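PDB 4EF1: pheromone cOB1/lipoprotein, YaeC family from Enterococcus faecalis, which probably binds methionine as the lipid-anchored, extracytoplasmic receptor of an uptake system and is also the precursor of the sex pheromone cOB1. Local coordinates for residues L88-K91 and K92-S95. Sequence-based numbering, arbitrary orientation.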
ATOM      1  N   LEU A  88       7.895   9.027  -4.481  1.00 21.01           N
ATOM      2  CA  LEU A  88       8.585  10.032  -3.697  1.00 21.34           C
ATOM      3  C   LEU A  88       8.045  11.352  -4.228  1.00 20.55           C
ATOM      4  O   LEU A  88       7.984  11.551  -5.454  1.00 23.76           O
ATOM      5  CB  LEU A  88      10.113   9.988  -3.867  1.00 20.83           C
ATOM      6  CG  LEU A  88      10.941   8.969  -3.077  1.00 22.12           C
ATOM      7  CD1 LEU A  88      12.344   8.935  -3.691  1.00 21.37           C
ATOM      8  CD2 LEU A  88      10.980   9.242  -1.570  1.00 20.18           C
ATOM      9  N   TYR A  89       7.714  12.263  -3.295  1.00 20.54           N
ATOM     10  CA  TYR A  89       7.110  13.579  -3.595  1.00 21.26           C
ATOM     11  C   TYR A  89       7.907  14.710  -2.949  1.00 21.33           C
ATOM     12  O   TYR A  89       8.550  14.524  -1.922  1.00 21.48           O
ATOM     13  CB  TYR A  89       5.674  13.606  -3.090  1.00 23.59           C
ATOM     14  CG  TYR A  89       4.782  12.506  -3.652  1.00 21.53           C
ATOM     15  CD1 TYR A  89       4.798  11.224  -3.126  1.00 20.48           C
ATOM     16  CD2 TYR A  89       3.868  12.783  -4.668  1.00 23.34           C
ATOM     17  CE1 TYR A  89       3.983  10.221  -3.632  1.00 22.64           C
ATOM     18  CE2 TYR A  89       3.037  11.799  -5.185  1.00 22.04           C
ATOM     19  CZ  TYR A  89       3.084  10.529  -4.674  1.00 22.48           C
ATOM     20  OH  TYR A  89       2.263   9.552  -5.181  1.00 23.64           O
ATOM     21  N   SER A  90       7.908  15.872  -3.597  1.00 24.82           N
ATOM     22  CA  SER A  90       8.602  17.081  -3.098  1.00 23.11           C
ATOM     23  C   SER A  90       8.016  18.289  -3.779  1.00 25.30           C
ATOM     24  O   SER A  90       7.838  18.262  -4.970  1.00 23.28           O
ATOM     25  CB  SER A  90      10.077  17.039  -3.442  1.00 23.31           C
ATOM     26  OG  SER A  90      10.781  18.223  -3.014  1.00 24.51           O
ATOM     27  N   LYS A  91       7.743  19.334  -3.016  1.00 25.41           N
ATOM     28  CA  LYS A  91       7.350  20.584  -3.586  1.00 29.39           C
ATOM     29  C   LYS A  91       8.573  21.379  -4.063  1.00 31.37           C
ATOM     30  O   LYS A  91       8.453  22.162  -4.990  1.00 32.69           O
ATOM     31  CB  LYS A  91       6.547  21.408  -2.570  1.00 29.45           C
ATOM     32  CG  LYS A  91       5.225  20.806  -2.170  1.00 28.08           C
ATOM     33  CD  LYS A  91       4.496  21.762  -1.245  1.00 30.26           C
ATOM     34  CE  LYS A  91       3.054  21.376  -1.020  1.00 31.54           C
ATOM     35  NZ  LYS A  91       2.462  22.466  -0.219  1.00 33.14           N
ATOM     36  N   LYS A  92       9.736  21.185  -3.446  1.00 26.80           N
ATOM     37  CA  LYS A  92      10.916  22.019  -3.737  1.00 28.77           C
ATOM     38  C   LYS A  92      11.808  21.470  -4.854  1.00 28.94           C
ATOM     39  O   LYS A  92      12.284  22.224  -5.675  1.00 26.89           O
ATOM     40  CB  LYS A  92      11.726  22.255  -2.472  1.00 30.19           C
ATOM     41  CG  LYS A  92      12.740  23.400  -2.561  1.00 33.46           C
ATOM     42  CD  LYS A  92      13.431  23.630  -1.196  1.00 34.14           C
ATOM     43  CE  LYS A  92      14.624  24.571  -1.313  1.00 36.30           C
ATOM     44  NZ  LYS A  92      15.346  24.910  -0.033  1.00 34.77           N
ATOM     45  N   TYR A  93      12.016  20.162  -4.879  1.00 26.78           N
ATOM     46  CA  TYR A  93      12.867  19.528  -5.867  1.00 27.42           C
ATOM     47  C   TYR A  93      12.031  18.678  -6.822  1.00 30.95           C
ATOM     48  O   TYR A  93      11.323  17.780  -6.384  1.00 29.90           O
ATOM     49  CB  TYR A  93      13.919  18.687  -5.141  1.00 27.90           C
ATOM     50  CG  TYR A  93      14.741  19.512  -4.199  1.00 26.42           C
ATOM     51  CD1 TYR A  93      15.679  20.400  -4.688  1.00 26.57           C
ATOM     52  CD2 TYR A  93      14.580  19.418  -2.811  1.00 25.18           C
ATOM     53  CE1 TYR A  93      16.458  21.164  -3.825  1.00 27.44           C
ATOM     54  CE2 TYR A  93      15.348  20.194  -1.940  1.00 24.66           C
ATOM     55  CZ  TYR A  93      16.268  21.070  -2.455  1.00 25.04           C
ATOM     56  OH  TYR A  93      17.040  21.859  -1.648  1.00 26.56           O
ATOM     57  N   LYS A  94      12.125  18.964  -8.121  1.00 31.89           N
ATOM     58  CA  LYS A  94      11.261  18.301  -9.129  1.00 35.37           C
ATOM     59  C   LYS A  94      11.867  17.065  -9.800  1.00 33.18           C
ATOM     60  O   LYS A  94      11.205  16.416 -10.637  1.00 30.53           O
ATOM     61  CB  LYS A  94      10.760  19.302 -10.170  1.00 43.77           C
ATOM     62  CG  LYS A  94      10.041  20.499  -9.579  1.00 50.67           C
ATOM     63  CD  LYS A  94       8.629  20.188  -9.097  1.00 61.43           C
ATOM     64  CE  LYS A  94       8.312  21.017  -7.851  1.00 63.73           C
ATOM     65  NZ  LYS A  94       6.882  20.990  -7.411  1.00 52.94           N
ATOM     66  N   SER A  95      13.117  16.762  -9.460  1.00 28.17           N
ATOM     67  CA  SER A  95      13.780  15.533  -9.904  0.50 28.02           C
ATOM     68  C   SER A  95      14.734  15.094  -8.835  1.00 26.14           C
ATOM     69  O   SER A  95      15.298  15.938  -8.116  1.00 26.44           O
ATOM     70  CB  SER A  95      14.613  15.718 -11.182  0.50 31.40           C
ATOM     71  OG  SER A  95      15.635  14.703 -11.268  0.50 32.32           O
TER
HETATM   72  O   HOH W   1       6.556  18.533  -7.318  1.00 43.87           O
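Ser90 and Tyr93 meet where the chain turns away from the end of strand 87-89, and a hydroxyl bridges the bend. The Tyr93 backbone N donates to Ser90 OG at 3.0 Å with a nearly straight N-H...O angle of 171°. Lys92 N reaches the same OG at 3.2 Å, but its angle of 129° makes this a weak bond. The latter, from two residues on, is the bond of an ST turn in weak form; the stronger one comes from three residues on. Chi1 of 178° sets OG opposite Ser90 N and beside its own carbonyl carbon, the side on which the chain folds back. Ser90 is buried: its CB lies 3.3 Å from Tyr93 O, and the hydroxyl also bonds to Ala171 O, next to strand 172-175.

Exposed Lys94 forms the solvent side. It bends at chi2 and chi3, bringing CE within 3.1 Å of Lys91 O, and a water links its NZ to Ser90 O, donating to that carbonyl at 2.7 Å. Lys91 instead extends away to a salt bridge with Asp166 of helix 161-166.

This surface turn leads from the five-stranded mixed sheet toward strand 104-108, and none of its residues belongs to the selenomethionine pocket. One straight and one weak N-H bond, plus the Ala171 carbonyl, hold the buried hydroxyl directly, whereas the exposed ammonium reaches Ser90 O through a water.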